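Local coordinates for trypsin-resistant surface T6 protein (Streptococcus pyogenes serotype M6, PDB 4P0D) that probably builds the shaft of the surface pilus as its backbone subunit, a modular three-domain protein with Ig-like folds, at residues A[165-169]-A[264-268]; A[347-351]-A[362-366]; A[316-320]-A[393-397]. The protein carries 1 engineered substitution. One frame throughout, in Å; residues are numbered along the deposited sequence.

Contact 1: residues A[165-169]-A[264-268]; sequences TTSLG and VVNNK
Val265 and Thr166 meet tip to tip, with Val265 CG2 3.5 Å from Thr166 OG1 and in touch with the CG2 methyl beside it. The other branch of the valine, CG1, stands anti to its own backbone N (chi1 -180°) and lies against the carbonyl of Ser167, whose O is 3.3 Å from Val265 CB. Backbone joins backbone next door: Gly169 N donates to Val265 O at 2.9 Å. Gly169 takes backbone angles at which a side chain would jam against the carbonyl O of Leu168. Leu168 itself sends CD1 onto the peptide between Asn266 and Asn267, with Leu168 CD1 3.3 Å from Asn266 C. Asn266 turns its own side chain away; Asn266 OD1 accepts from Lys268 N at 2.8 Å in an Asx turn, which bends the chain as it leaves the strand, while ND2 bonds to Thr203 and Glu200. The loop 165-169 thus runs across the end of strand 258-265 before entering strand 171-179, which pairs antiparallel with 258-265. Val265 also touches Leu172 of strand 171-179 and Leu202 of strand 202-213, and Leu168 rests on Phe432 of strand 431-434.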
# COMPACT_ATOMS: atom_id res chain seq x y z
N THR A 165 12.82 -9.98 6.71
CA THR A 165 12.56 -10.36 8.09
C THR A 165 12.94 -9.25 9.08
O THR A 165 13.74 -8.38 8.77
CB THR A 165 13.30 -11.66 8.47
OG1 THR A 165 14.70 -11.40 8.61
CG2 THR A 165 13.09 -12.74 7.41
N THR A 166 12.39 -9.31 10.27
CA THR A 166 12.63 -8.29 11.28
C THR A 166 12.49 -8.88 12.69
O THR A 166 12.22 -10.09 12.85
CB THR A 166 11.65 -7.12 11.08
OG1 THR A 166 12.05 -6.01 11.91
CG2 THR A 166 10.26 -7.54 11.42
N SER A 167 12.65 -8.04 13.70
CA SER A 167 12.60 -8.50 15.07
C SER A 167 11.83 -7.51 15.93
O SER A 167 11.65 -6.34 15.55
CB SER A 167 14.01 -8.71 15.58
OG SER A 167 14.71 -7.47 15.65
N LEU A 168 11.36 -7.97 17.09
CA LEU A 168 10.66 -7.11 18.06
C LEU A 168 11.50 -5.87 18.39
O LEU A 168 12.69 -5.97 18.68
CB LEU A 168 10.37 -7.88 19.35
CG LEU A 168 9.79 -7.07 20.51
CD1 LEU A 168 8.38 -6.61 20.16
CD2 LEU A 168 9.77 -7.92 21.76
N GLY A 169 10.87 -4.71 18.30
CA GLY A 169 11.53 -3.44 18.60
C GLY A 169 12.29 -2.83 17.44
O GLY A 169 12.87 -1.77 17.60
N VAL A 264 7.26 0.59 13.98
CA VAL A 264 8.10 -0.24 14.85
C VAL A 264 7.41 -1.55 15.22
O VAL A 264 6.24 -1.57 15.63
CB VAL A 264 8.49 0.50 16.13
CG1 VAL A 264 7.26 0.78 16.97
CG2 VAL A 264 9.52 -0.30 16.92
N VAL A 265 8.17 -2.64 15.13
CA VAL A 265 7.64 -3.99 15.29
C VAL A 265 7.31 -4.14 16.77
O VAL A 265 8.15 -3.87 17.63
CB VAL A 265 8.67 -5.06 14.85
CG1 VAL A 265 8.13 -6.49 15.01
CG2 VAL A 265 9.09 -4.84 13.41
N ASN A 266 6.05 -4.49 17.07
CA ASN A 266 5.58 -4.64 18.47
C ASN A 266 5.37 -6.12 18.83
O ASN A 266 5.62 -7.00 18.03
CB ASN A 266 4.30 -3.82 18.70
CG ASN A 266 3.10 -4.30 17.88
OD1 ASN A 266 2.74 -5.48 17.91
ND2 ASN A 266 2.49 -3.39 17.14
N ASN A 267 4.95 -6.37 20.06
CA ASN A 267 4.83 -7.74 20.58
C ASN A 267 3.75 -8.59 19.89
O ASN A 267 3.78 -9.81 20.02
CB ASN A 267 4.58 -7.71 22.09
CG ASN A 267 3.20 -7.21 22.43
OD1 ASN A 267 2.31 -7.98 22.75
ND2 ASN A 267 3.02 -5.92 22.36
N LYS A 268 2.84 -7.96 19.15
CA LYS A 268 1.81 -8.68 18.38
C LYS A 268 2.27 -9.10 16.99
O LYS A 268 1.48 -9.64 16.21
CB LYS A 268 0.54 -7.83 18.25
CG LYS A 268 -0.14 -7.49 19.56
CD LYS A 268 -1.04 -6.26 19.39
CE LYS A 268 -2.04 -6.16 20.52
NZ LYS A 268 -2.95 -4.98 20.35

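Contact 2: residues A[347-351]-A[362-366]; sequences KLIDI and STQVS
A classic beta bulge in strand 348-353, where Ile349 and Asp350 both face Val341, turns these two residues toward Thr363 and Val365 of the loop 362-366. Asp350 carries the contact. Its CG lies anti to the backbone N (chi1 -167°), a setting that extends the carboxylate to the loop backbone, and Asp350 OD2 accepts from Thr363 N at 2.9 Å. The N-H comes from above the carboxylate plane, 48° out of it. OD2 also forms a salt bridge with Lys406, which would be expected to balance the charge of this buried acid. The Asp350 and Thr363 side chains pass each other at a slant, bringing Thr363 OG1 to 3.5 Å from Asp350 CG. In the prealbumin-like domain, strand 348-353 is, within the chain, an outermost strand of a four-stranded antiparallel sheet, and the loop leads into strand 368-376 of the same sheet. A water bridges Ile349, Asp350 and Thr363: it donates to Ile349 O at 2.9 Å, gives a weak bond to Asp350 OD1, and lies 2.8 Å from Thr363 OG1 in a further hydrogen bond. The loop is braced from within by Ser362 OG, which donates to Thr363 O at 2.7 Å and is also bonded to Ile321 N. Beyond the polar group, one of two conformers of Ile349 brings CG2 loosely toward Val365 CG1.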
# COMPACT_ATOMS: atom_id res chain seq x y z
N LYS A 347 24.49 -9.51 22.21
CA LYS A 347 23.55 -8.62 22.84
C LYS A 347 22.37 -9.46 23.31
O LYS A 347 21.84 -10.27 22.55
CB LYS A 347 23.06 -7.53 21.88
N LEU A 348 21.95 -9.28 24.55
CA LEU A 348 20.77 -9.97 25.06
C LEU A 348 19.52 -9.53 24.33
O LEU A 348 19.21 -8.33 24.28
CB LEU A 348 20.60 -9.69 26.54
CG LEU A 348 19.42 -10.37 27.23
CD1 LEU A 348 19.67 -11.85 27.40
CD2 LEU A 348 19.15 -9.71 28.58
N ILE A 349 18.80 -10.51 23.79
CA ILE A 349 17.56 -10.29 23.05
C ILE A 349 16.32 -10.54 23.92
O ILE A 349 15.34 -9.79 23.84
CB ILE A 349 17.53 -11.22 21.81
CG1 ILE A 349 18.75 -10.93 20.94
CG2 ILE A 349 16.26 -11.03 21.00
CD1 ILE A 349 19.02 -9.45 20.78
N ASP A 350 16.37 -11.58 24.73
CA ASP A 350 15.22 -12.02 25.51
C ASP A 350 15.69 -12.93 26.65
O ASP A 350 16.83 -13.44 26.63
CB ASP A 350 14.26 -12.79 24.57
CG ASP A 350 12.88 -13.04 25.18
OD1 ASP A 350 12.46 -12.32 26.10
OD2 ASP A 350 12.21 -13.97 24.71
N ILE A 351 14.81 -13.10 27.64
CA ILE A 351 15.01 -14.03 28.76
C ILE A 351 13.78 -14.92 28.86
O ILE A 351 12.64 -14.45 28.80
CB ILE A 351 15.29 -13.28 30.08
CG1 ILE A 351 16.68 -12.64 30.01
CG2 ILE A 351 15.25 -14.21 31.30
CD1 ILE A 351 16.92 -11.60 31.07
N SER A 362 11.21 -17.75 22.53
CA SER A 362 11.68 -16.37 22.53
C SER A 362 10.64 -15.43 21.95
O SER A 362 9.68 -15.86 21.31
CB SER A 362 12.94 -16.26 21.70
OG SER A 362 12.66 -16.23 20.31
N THR A 363 10.85 -14.13 22.16
CA THR A 363 10.17 -13.10 21.40
C THR A 363 10.63 -13.11 19.93
O THR A 363 11.54 -13.88 19.56
CB THR A 363 10.45 -11.71 22.00
OG1 THR A 363 11.86 -11.57 22.20
CG2 THR A 363 9.72 -11.53 23.32
N GLN A 364 10.06 -12.24 19.11
CA GLN A 364 10.22 -12.32 17.65
C GLN A 364 11.59 -11.86 17.15
O GLN A 364 12.07 -10.78 17.50
CB GLN A 364 9.14 -11.51 16.94
CG GLN A 364 7.70 -11.88 17.23
CD GLN A 364 7.11 -11.14 18.42
OE1 GLN A 364 7.83 -10.77 19.33
NE2 GLN A 364 5.80 -10.94 18.41
N VAL A 365 12.19 -12.68 16.29
CA VAL A 365 13.53 -12.46 15.79
C VAL A 365 13.61 -12.52 14.27
O VAL A 365 12.83 -13.21 13.62
CB VAL A 365 14.53 -13.48 16.39
CG1 VAL A 365 14.51 -13.39 17.91
CG2 VAL A 365 14.23 -14.92 15.95
N SER A 366 14.58 -11.81 13.70
CA SER A 366 14.81 -11.84 12.26
C SER A 366 15.64 -13.07 11.91
O SER A 366 16.19 -13.72 12.79
CB SER A 366 15.58 -10.60 11.85
OG SER A 366 16.92 -10.65 12.34
O HOH W 1 12.49 -10.00 24.37

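Contact 3: residues A[316-320]-A[393-397]; sequences VYTYQ and NWVTA
Tyr319 fits its ring into the bend formed by Asn393, Trp394 and Ala397. From CB the side chain heads for that bend, with CG anti to the carbonyl carbon (chi1 -48°). On one side of the ring Tyr319 CD1 meets the methyl of Ala397, 3.7 Å from Ala397 CB. Further along the same side, Tyr319 CE1 is 3.9 Å from Trp394 CE3, which lies in the plane of the tyrosine ring at its edge. On the other side CD2 and CE2 pass the backbone of Asn393, Tyr319 CE2 coming to 3.7 Å from Asn393 CA, and the carbonyl carbon of Asn393 sits over one ring face, offset toward the rim. CZ and OH end beside the peptide N of Trp394. Tyr319 OH is 3.2 Å from Trp394 N at an angle too poor for a hydrogen bond; both atoms bond instead to Asp160 OD2, a shared acceptor that fixes the phenol next to the backbone.

The bend has helical backbone angles at 394-396 without forming a regular helix, and a backbone bond from Ala397 N to Asn393 O closes it. Two reciprocal bonds tie its ends: Asn393 OD1 accepts from Thr396 N at 2.7 Å in an Asx motif, and Asn393 N donates back to Thr396 OG1 at 2.9 Å. The bend follows strand 388-392 of the prealbumin-like domain.

Trp394, with CG anti to its backbone N (chi1 -170°), carries its indole past Tyr319, whose OH lies in plane at the indole edge. The six-membered ring then turns its edge to the face of Tyr317 in a T-shaped stack, centroids 5.3 Å apart and planes at 72°. Trp394 CZ3 makes the closest approach, to Tyr317 CD1. Lys163, in strand 163-165, touches Tyr317 and makes a cation-pi contact with the indole.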
# COMPACT_ATOMS: atom_id res chain seq x y z
N VAL A 316 6.48 -8.39 5.93
CA VAL A 316 7.69 -8.60 6.67
C VAL A 316 7.47 -9.74 7.65
O VAL A 316 6.41 -9.84 8.24
CB VAL A 316 8.15 -7.31 7.37
CG1 VAL A 316 9.40 -7.56 8.17
CG2 VAL A 316 8.41 -6.23 6.31
N TYR A 317 8.48 -10.58 7.79
CA TYR A 317 8.37 -11.84 8.55
C TYR A 317 9.19 -11.81 9.85
O TYR A 317 10.19 -11.10 9.97
CB TYR A 317 8.83 -12.99 7.68
CG TYR A 317 7.95 -13.18 6.47
CD1 TYR A 317 6.74 -13.87 6.57
CD2 TYR A 317 8.28 -12.64 5.24
CE1 TYR A 317 5.91 -14.04 5.48
CE2 TYR A 317 7.46 -12.82 4.13
CZ TYR A 317 6.28 -13.52 4.27
OH TYR A 317 5.45 -13.68 3.19
N THR A 318 8.74 -12.58 10.84
CA THR A 318 9.54 -12.82 12.05
C THR A 318 9.45 -14.30 12.38
O THR A 318 8.50 -14.99 11.97
CB THR A 318 9.03 -12.03 13.28
OG1 THR A 318 7.81 -12.60 13.77
CG2 THR A 318 8.77 -10.59 12.95
N TYR A 319 10.42 -14.77 13.16
CA TYR A 319 10.45 -16.14 13.66
C TYR A 319 10.64 -16.10 15.17
O TYR A 319 10.93 -15.06 15.76
CB TYR A 319 11.63 -16.90 13.05
CG TYR A 319 11.74 -16.74 11.54
CD1 TYR A 319 10.76 -17.27 10.70
CD2 TYR A 319 12.79 -16.03 10.97
CE1 TYR A 319 10.83 -17.11 9.33
CE2 TYR A 319 12.87 -15.87 9.59
CZ TYR A 319 11.89 -16.41 8.77
OH TYR A 319 11.97 -16.24 7.39
N GLN A 320 10.50 -17.27 15.79
CA GLN A 320 10.77 -17.39 17.21
C GLN A 320 11.60 -18.62 17.48
O GLN A 320 11.52 -19.61 16.75
CB GLN A 320 9.47 -17.38 18.01
CG GLN A 320 8.48 -18.47 17.64
CD GLN A 320 7.11 -18.25 18.26
OE1 GLN A 320 6.77 -17.14 18.69
NE2 GLN A 320 6.32 -19.30 18.30
N ASN A 393 15.75 -19.09 10.25
CA ASN A 393 15.31 -18.60 8.94
C ASN A 393 14.08 -19.36 8.44
O ASN A 393 13.56 -20.26 9.10
CB ASN A 393 16.46 -18.68 7.92
CG ASN A 393 17.05 -20.07 7.82
OD1 ASN A 393 16.33 -21.05 7.68
ND2 ASN A 393 18.36 -20.15 7.89
N TRP A 394 13.59 -18.98 7.26
CA TRP A 394 12.40 -19.61 6.70
C TRP A 394 12.58 -21.12 6.65
O TRP A 394 11.68 -21.86 7.05
CB TRP A 394 12.12 -19.04 5.31
CG TRP A 394 10.82 -19.43 4.77
CD1 TRP A 394 10.58 -20.44 3.88
CD2 TRP A 394 9.56 -18.83 5.05
NE1 TRP A 394 9.24 -20.51 3.60
CE2 TRP A 394 8.59 -19.53 4.30
CE3 TRP A 394 9.14 -17.77 5.87
CZ2 TRP A 394 7.23 -19.21 4.34
CZ3 TRP A 394 7.78 -17.45 5.91
CH2 TRP A 394 6.84 -18.17 5.15
N VAL A 395 13.76 -21.56 6.22
CA VAL A 395 14.09 -22.99 6.09
C VAL A 395 14.16 -23.71 7.43
O VAL A 395 13.64 -24.81 7.53
CB VAL A 395 15.40 -23.20 5.29
CG1 VAL A 395 15.87 -24.66 5.35
CG2 VAL A 395 15.18 -22.80 3.83
N THR A 396 14.77 -23.12 8.46
CA THR A 396 14.85 -23.77 9.77
C THR A 396 13.58 -23.59 10.64
O THR A 396 13.39 -24.33 11.61
CB THR A 396 16.11 -23.36 10.59
OG1 THR A 396 16.15 -21.94 10.81
CG2 THR A 396 17.41 -23.79 9.89
N ALA A 397 12.68 -22.65 10.30
CA ALA A 397 11.49 -22.41 11.11
C ALA A 397 10.32 -23.33 10.72
O ALA A 397 9.25 -22.88 10.33
CB ALA A 397 11.06 -20.94 11.02

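The three contacts cluster on one side of the chain's centre, where loops at the end of the Cna-B-like domain meet those of the prealbumin-like domain; contact 2 lies within the latter. Centres lie about 10 Å apart for contacts 1 and 2, and about 13 Å from contact 3 to either. Contact 1 closes first along the chain, and contact 2 is nested within the loop closed by contact 3. Probable hydrogen bonds join them: Thr166 N to Tyr317 O (2.9 Å) links contacts 1 and 3, Leu168 N to Gln364 O (2.9 Å) contacts 1 and 2, and Val365 N to Tyr319 O (2.7 Å) contacts 2 and 3. Together they tie the two domains, consistent with a fairly rigid pilin.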